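Local coordinates for spindle assembly abnormal protein 6 (Caenorhabditis elegans, PDB 3PYI) that forms the central scaffold of the centriole, whose dimers assemble into a ring that sets the organelle's nine-fold symmetry, at residues Q77-A80 with R81-L85; P21-L24 with N25-D28. The protein carries 1 engineered substitution. All blocks are in the same frame, centred on the assembly; numbering follows the deposited sequence.

Interaction 1 (Q77-A80 with R81-L85); sequences QILA and RDHDL
Leu79 and Ala80 meet His83 and Leu85 in a local contact where helix 73-83 runs out and the chain leaves it through a Schellman motif, on the surface of the SAS-6 N-terminal head domain. Asp84 is the first residue to depart from helical angles, and its positive phi of 55° makes the reversal. After it, Leu85 N reaches back to Ala80 O at 2.9 Å, closing the cap. Ahead of the cap, ordinary helical bonds run from Arg81 N to Gln77 O and from Asp82 N to Ile78 O.

Leu79 O takes two bonds from one residue: a weak one from His83 N, and one from the ring, whose ND1 lies 3.2 Å from Leu79 O. Because a carbonyl oxygen can only accept, ND1 is the donor, and the bond, 18° out of the ring plane, probably restrains the imidazole. With chi1 at -174°, Leu79 CG swings anti to the backbone N and brings CD1 to 3.5 Å from His83 ND1, while its other branch meets Leu85. Phe92 of helix 92-100 touches both leucines, His83 rests on Phe162 and Ser163 of strand 160-168, and Leu85 packs on Ser157 of the second subunit.

Ile78, Arg81 and Asp82 form a separate, solvent-exposed group. Ile78 and Arg81 lie side by side, Ile78 CG2 standing 3.6 Å from Arg81 NH2, although the arginine is poorly ordered. Arg81 NH1 pairs with Asp82 OD1 at 3.2 Å through charge alone, because OD1 lies well out of the guanidinium plane and no N-H points at it. After the reversal, Leu85 folds back on the helix, its CB 3.8 Å from Ala80 CB, and Leu79 CD2 lies 4.0 Å from Leu85 CD1.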
ATOM      1  N   GLN A  77      11.871  13.184   3.275  1.00 43.67           N
ATOM      2  CA  GLN A  77      12.587  12.154   2.524  1.00 36.36           C
ATOM      3  C   GLN A  77      12.498  10.794   3.204  1.00 35.96           C
ATOM      4  O   GLN A  77      12.398   9.772   2.542  1.00 36.79           O
ATOM      5  CB  GLN A  77      14.057  12.534   2.330  1.00 42.58           C
ATOM      6  CG  GLN A  77      14.271  13.767   1.478  1.00 38.45           C
ATOM      7  CD  GLN A  77      13.503  13.716   0.172  1.00 48.98           C
ATOM      8  OE1 GLN A  77      13.260  12.640  -0.376  1.00 57.20           O
ATOM      9  NE2 GLN A  77      13.108  14.885  -0.332  1.00 47.28           N
ATOM     10  N   ILE A  78      12.550  10.791   4.533  1.00 34.91           N
ATOM     11  CA  ILE A  78      12.375   9.570   5.300  1.00 45.03           C
ATOM     12  C   ILE A  78      10.963   9.000   5.102  1.00 49.13           C
ATOM     13  O   ILE A  78      10.797   7.804   4.879  1.00 46.23           O
ATOM     14  CB  ILE A  78      12.664   9.823   6.792  1.00 48.86           C
ATOM     15  CG1 ILE A  78      14.137  10.196   6.977  1.00 56.73           C
ATOM     16  CG2 ILE A  78      12.297   8.607   7.630  1.00 44.64           C
ATOM     17  CD1 ILE A  78      14.540  10.412   8.422  1.00 56.95           C
ATOM     18  N   LEU A  79       9.960   9.871   5.166  1.00 43.19           N
ATOM     19  CA  LEU A  79       8.570   9.486   4.946  1.00 29.85           C
ATOM     20  C   LEU A  79       8.373   8.920   3.537  1.00 36.68           C
ATOM     21  O   LEU A  79       7.713   7.901   3.348  1.00 33.47           O
ATOM     22  CB  LEU A  79       7.659  10.694   5.139  1.00 30.64           C
ATOM     23  CG  LEU A  79       6.159  10.419   5.072  1.00 35.84           C
ATOM     24  CD1 LEU A  79       5.718   9.693   6.328  1.00 36.57           C
ATOM     25  CD2 LEU A  79       5.390  11.714   4.896  1.00 38.11           C
ATOM     26  N   ALA A  80       8.943   9.590   2.544  1.00 31.31           N
ATOM     27  CA  ALA A  80       8.750   9.197   1.152  1.00 28.50           C
ATOM     28  C   ALA A  80       9.385   7.840   0.942  1.00 37.80           C
ATOM     29  O   ALA A  80       8.879   7.004   0.191  1.00 34.66           O
ATOM     30  CB  ALA A  80       9.375  10.217   0.212  1.00 36.81           C
ATOM     31  N   ARG A  81      10.501   7.628   1.622  1.00 43.90           N
ATOM     32  CA  ARG A  81      11.223   6.375   1.526  1.00 46.68           C
ATOM     33  C   ARG A  81      10.412   5.253   2.176  1.00 47.56           C
ATOM     34  O   ARG A  81      10.238   4.184   1.595  1.00 44.24           O
ATOM     35  CB  ARG A  81      12.595   6.514   2.188  1.00 50.25           C
ATOM     36  CG  ARG A  81      13.526   5.340   1.979  1.00 76.25           C
ATOM     37  CD  ARG A  81      14.880   5.599   2.622  1.00 97.36           C
ATOM     38  NE  ARG A  81      14.754   6.159   3.966  1.00111.39           N
ATOM     39  CZ  ARG A  81      14.444   5.451   5.048  1.00115.95           C
ATOM     40  NH1 ARG A  81      14.217   4.149   4.949  1.00118.18           N
ATOM     41  NH2 ARG A  81      14.355   6.046   6.230  1.00116.43           N
ATOM     42  N   ASP A  82       9.900   5.504   3.376  1.00 46.92           N
ATOM     43  CA  ASP A  82       9.158   4.485   4.103  1.00 43.65           C
ATOM     44  C   ASP A  82       7.851   4.098   3.425  1.00 42.22           C
ATOM     45  O   ASP A  82       7.360   2.991   3.617  1.00 48.76           O
ATOM     46  CB  ASP A  82       8.899   4.917   5.549  1.00 51.09           C
ATOM     47  CG  ASP A  82      10.158   4.905   6.391  1.00 56.33           C
ATOM     48  OD1 ASP A  82      11.211   4.474   5.867  1.00 52.32           O
ATOM     49  OD2 ASP A  82      10.101   5.320   7.568  1.00 54.21           O
ATOM     50  N   HIS A  83       7.286   4.997   2.628  1.00 33.66           N
ATOM     51  CA  HIS A  83       5.963   4.737   2.072  1.00 33.24           C
ATOM     52  C   HIS A  83       5.910   4.726   0.551  1.00 29.33           C
ATOM     53  O   HIS A  83       4.827   4.791  -0.028  1.00 40.53           O
ATOM     54  CB  HIS A  83       4.936   5.734   2.628  1.00 32.56           C
ATOM     55  CG  HIS A  83       4.746   5.639   4.108  1.00 36.88           C
ATOM     56  ND1 HIS A  83       5.331   6.520   4.989  1.00 43.72           N
ATOM     57  CD2 HIS A  83       4.048   4.758   4.861  1.00 36.74           C
ATOM     58  CE1 HIS A  83       4.994   6.191   6.224  1.00 44.43           C
ATOM     59  NE2 HIS A  83       4.219   5.124   6.174  1.00 41.41           N
ATOM     60  N   ASP A  84       7.069   4.664  -0.098  1.00 36.50           N
ATOM     61  CA  ASP A  84       7.105   4.672  -1.560  1.00 30.70           C
ATOM     62  C   ASP A  84       6.372   5.864  -2.143  1.00 35.51           C
ATOM     63  O   ASP A  84       5.635   5.716  -3.121  1.00 29.81           O
ATOM     64  CB  ASP A  84       6.446   3.407  -2.111  1.00 49.55           C
ATOM     65  CG  ASP A  84       7.369   2.207  -2.089  1.00 51.02           C
ATOM     66  OD1 ASP A  84       8.597   2.407  -2.003  1.00 50.97           O
ATOM     67  OD2 ASP A  84       6.862   1.062  -2.172  1.00 69.40           O
ATOM     68  N   LEU A  85       6.566   7.047  -1.559  1.00 26.97           N
ATOM     69  CA  LEU A  85       5.889   8.224  -2.078  1.00 23.68           C
ATOM     70  C   LEU A  85       6.562   8.640  -3.377  1.00 30.89           C
ATOM     71  O   LEU A  85       7.768   8.497  -3.533  1.00 29.44           O
ATOM     72  CB  LEU A  85       5.883   9.367  -1.055  1.00 25.09           C
ATOM     73  CG  LEU A  85       5.234   9.028   0.289  1.00 25.73           C
ATOM     74  CD1 LEU A  85       5.089  10.324   1.123  1.00 26.32           C
ATOM     75  CD2 LEU A  85       3.853   8.335   0.088  1.00 21.90           C
TER

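Interaction 2 (P21-L24 with N25-D28); sequences PLSL and NQPD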
ATOM      1  N   PRO A  21      -6.506   2.411  22.652  1.00 49.34           N
ATOM      2  CA  PRO A  21      -6.570   1.294  23.595  1.00 47.99           C
ATOM      3  C   PRO A  21      -7.737   1.454  24.575  1.00 55.40           C
ATOM      4  O   PRO A  21      -8.124   2.573  24.929  1.00 43.54           O
ATOM      5  CB  PRO A  21      -5.231   1.385  24.335  1.00 52.17           C
ATOM      6  CG  PRO A  21      -4.319   2.131  23.380  1.00 60.83           C
ATOM      7  CD  PRO A  21      -5.216   3.121  22.708  1.00 49.08           C
ATOM      8  N   LEU A  22      -8.288   0.333  25.014  1.00 43.18           N
ATOM      9  CA  LEU A  22      -9.381   0.360  25.987  1.00 54.80           C
ATOM     10  C   LEU A  22      -9.015   1.155  27.246  1.00 65.31           C
ATOM     11  O   LEU A  22      -9.829   1.936  27.745  1.00 64.86           O
ATOM     12  CB  LEU A  22      -9.829  -1.060  26.337  1.00 58.59           C
ATOM     13  CG  LEU A  22     -10.343  -1.881  25.150  1.00 66.57           C
ATOM     14  CD1 LEU A  22     -10.679  -3.305  25.575  1.00 75.44           C
ATOM     15  CD2 LEU A  22     -11.551  -1.218  24.507  1.00 64.06           C
ATOM     16  N   SER A  23      -7.800   0.961  27.757  1.00 69.75           N
ATOM     17  CA  SER A  23      -7.286   1.797  28.851  1.00 70.54           C
ATOM     18  C   SER A  23      -5.768   1.686  28.972  1.00 64.57           C
ATOM     19  O   SER A  23      -5.130   0.976  28.192  1.00 59.88           O
ATOM     20  CB  SER A  23      -7.960   1.464  30.191  1.00 59.31           C
ATOM     21  OG  SER A  23      -7.355   0.350  30.821  1.00 53.40           O
ATOM     22  N   LEU A  24      -5.190   2.393  29.943  1.00 53.30           N
ATOM     23  CA  LEU A  24      -3.747   2.344  30.153  1.00 63.40           C
ATOM     24  C   LEU A  24      -3.300   0.915  30.459  1.00 73.27           C
ATOM     25  O   LEU A  24      -2.140   0.557  30.236  1.00 75.31           O
ATOM     26  CB  LEU A  24      -3.318   3.286  31.282  1.00 67.31           C
ATOM     27  CG  LEU A  24      -3.490   4.796  31.097  1.00 53.72           C
ATOM     28  CD1 LEU A  24      -3.233   5.508  32.410  1.00 58.74           C
ATOM     29  CD2 LEU A  24      -2.573   5.336  30.026  1.00 53.73           C
ATOM     30  N   ASN A  25      -4.237   0.108  30.958  1.00 73.40           N
ATOM     31  CA  ASN A  25      -3.978  -1.288  31.310  1.00 74.57           C
ATOM     32  C   ASN A  25      -4.543  -2.299  30.305  1.00 75.93           C
ATOM     33  O   ASN A  25      -4.242  -3.489  30.377  1.00 79.20           O
ATOM     34  CB  ASN A  25      -4.540  -1.591  32.699  1.00 79.99           C
ATOM     35  CG  ASN A  25      -3.952  -0.694  33.772  1.00 89.53           C
ATOM     36  OD1 ASN A  25      -2.744  -0.705  34.015  1.00 79.86           O
ATOM     37  ND2 ASN A  25      -4.808   0.084  34.427  1.00 90.29           N
ATOM     38  N   GLN A  26      -5.368  -1.826  29.377  1.00 68.94           N
ATOM     39  CA  GLN A  26      -5.960  -2.701  28.373  1.00 69.23           C
ATOM     40  C   GLN A  26      -5.557  -2.233  26.980  1.00 69.76           C
ATOM     41  O   GLN A  26      -6.122  -1.274  26.458  1.00 70.12           O
ATOM     42  CB  GLN A  26      -7.483  -2.712  28.509  1.00 66.34           C
ATOM     43  CG  GLN A  26      -7.970  -2.781  29.943  1.00 78.14           C
ATOM     44  CD  GLN A  26      -9.477  -2.925  30.043  1.00 93.92           C
ATOM     45  OE1 GLN A  26     -10.087  -3.708  29.313  1.00107.30           O
ATOM     46  NE2 GLN A  26     -10.087  -2.172  30.955  1.00 80.82           N
ATOM     47  N   PRO A  27      -4.564  -2.906  26.379  1.00 79.50           N
ATOM     48  CA  PRO A  27      -3.972  -2.513  25.091  1.00 79.67           C
ATOM     49  C   PRO A  27      -4.909  -2.674  23.891  1.00 79.97           C
ATOM     50  O   PRO A  27      -4.740  -1.965  22.894  1.00 68.06           O
ATOM     51  CB  PRO A  27      -2.771  -3.458  24.952  1.00 77.61           C
ATOM     52  CG  PRO A  27      -2.494  -3.946  26.338  1.00 87.62           C
ATOM     53  CD  PRO A  27      -3.833  -4.020  27.003  1.00 81.61           C
ATOM     54  N   ASP A  28      -5.876  -3.583  23.976  1.00 81.57           N
ATOM     55  CA  ASP A  28      -6.802  -3.810  22.864  1.00 82.49           C
ATOM     56  C   ASP A  28      -7.543  -2.531  22.480  1.00 68.20           C
ATOM     57  O   ASP A  28      -7.855  -1.700  23.332  1.00 59.85           O
ATOM     58  CB  ASP A  28      -7.785  -4.935  23.191  1.00 94.91           C
ATOM     59  CG  ASP A  28      -7.105  -6.286  23.299  1.00 99.53           C
ATOM     60  OD1 ASP A  28      -6.657  -6.811  22.256  1.00 94.71           O
ATOM     61  OD2 ASP A  28      -7.011  -6.816  24.427  1.00 99.42           O
TER
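Ser23 and Gln26 face each other across a tight, exposed hairpin turn, where Leu22 and Ser23 together oppose Gln26 as a classic beta bulge. Ser23 N gives a nearly straight bond (175°) to Gln26 O, whereas the return bond from Gln26 N to Ser23 O is weak. Farther from the bend, Leu22 N donates to Asp28 O at 2.7 Å.

A chi1 of 83° places Ser23 OG between the backbone N and the carbonyl carbon, within reach of the amides of the bend. There OG lies 3.1 Å from Asn25 N, which donates to it, and receives a weak bond from Gln26 N. Gln26 extends beyond CG alongside this hydroxyl, with CG 3.3 Å from Ser23 OG, and its CB packs 3.6 Å from Leu22 CB. Without the hydroxyl, as with an alanine here, the Asn25 amide would probably lose its acceptor and the Gln26 amide a weak one.

Asn25 OD1 is hydrogen-bonded to a tetraethylene glycol, probably from the crystallisation liquor. The chemistry implies a turn secured chiefly by backbone amides, with one side-chain oxygen accepting from two amides, one of them weakly.

Overall arrangement
Interaction 2 comes first along the chain, in the turn joining strand 7-23 to strand 29-44, neighbours in the antiparallel part of the sheet; interaction 1 follows, at the end of helix 73-83, beyond strand 66-71. Their centres lie 30 Å apart and their nearest atoms about 19 Å, so they do not touch, though both fall within the SAS-6 N-terminal domain. Interaction 2 is peripheral, its centre about 23 Å from that of the chain, and the other subunit does not touch it. Interaction 1 lies about 15 Å from that centre and meets the second subunit, which is consistent with a place beside the head-to-head interface through which N-terminal domains link dimers into the ring.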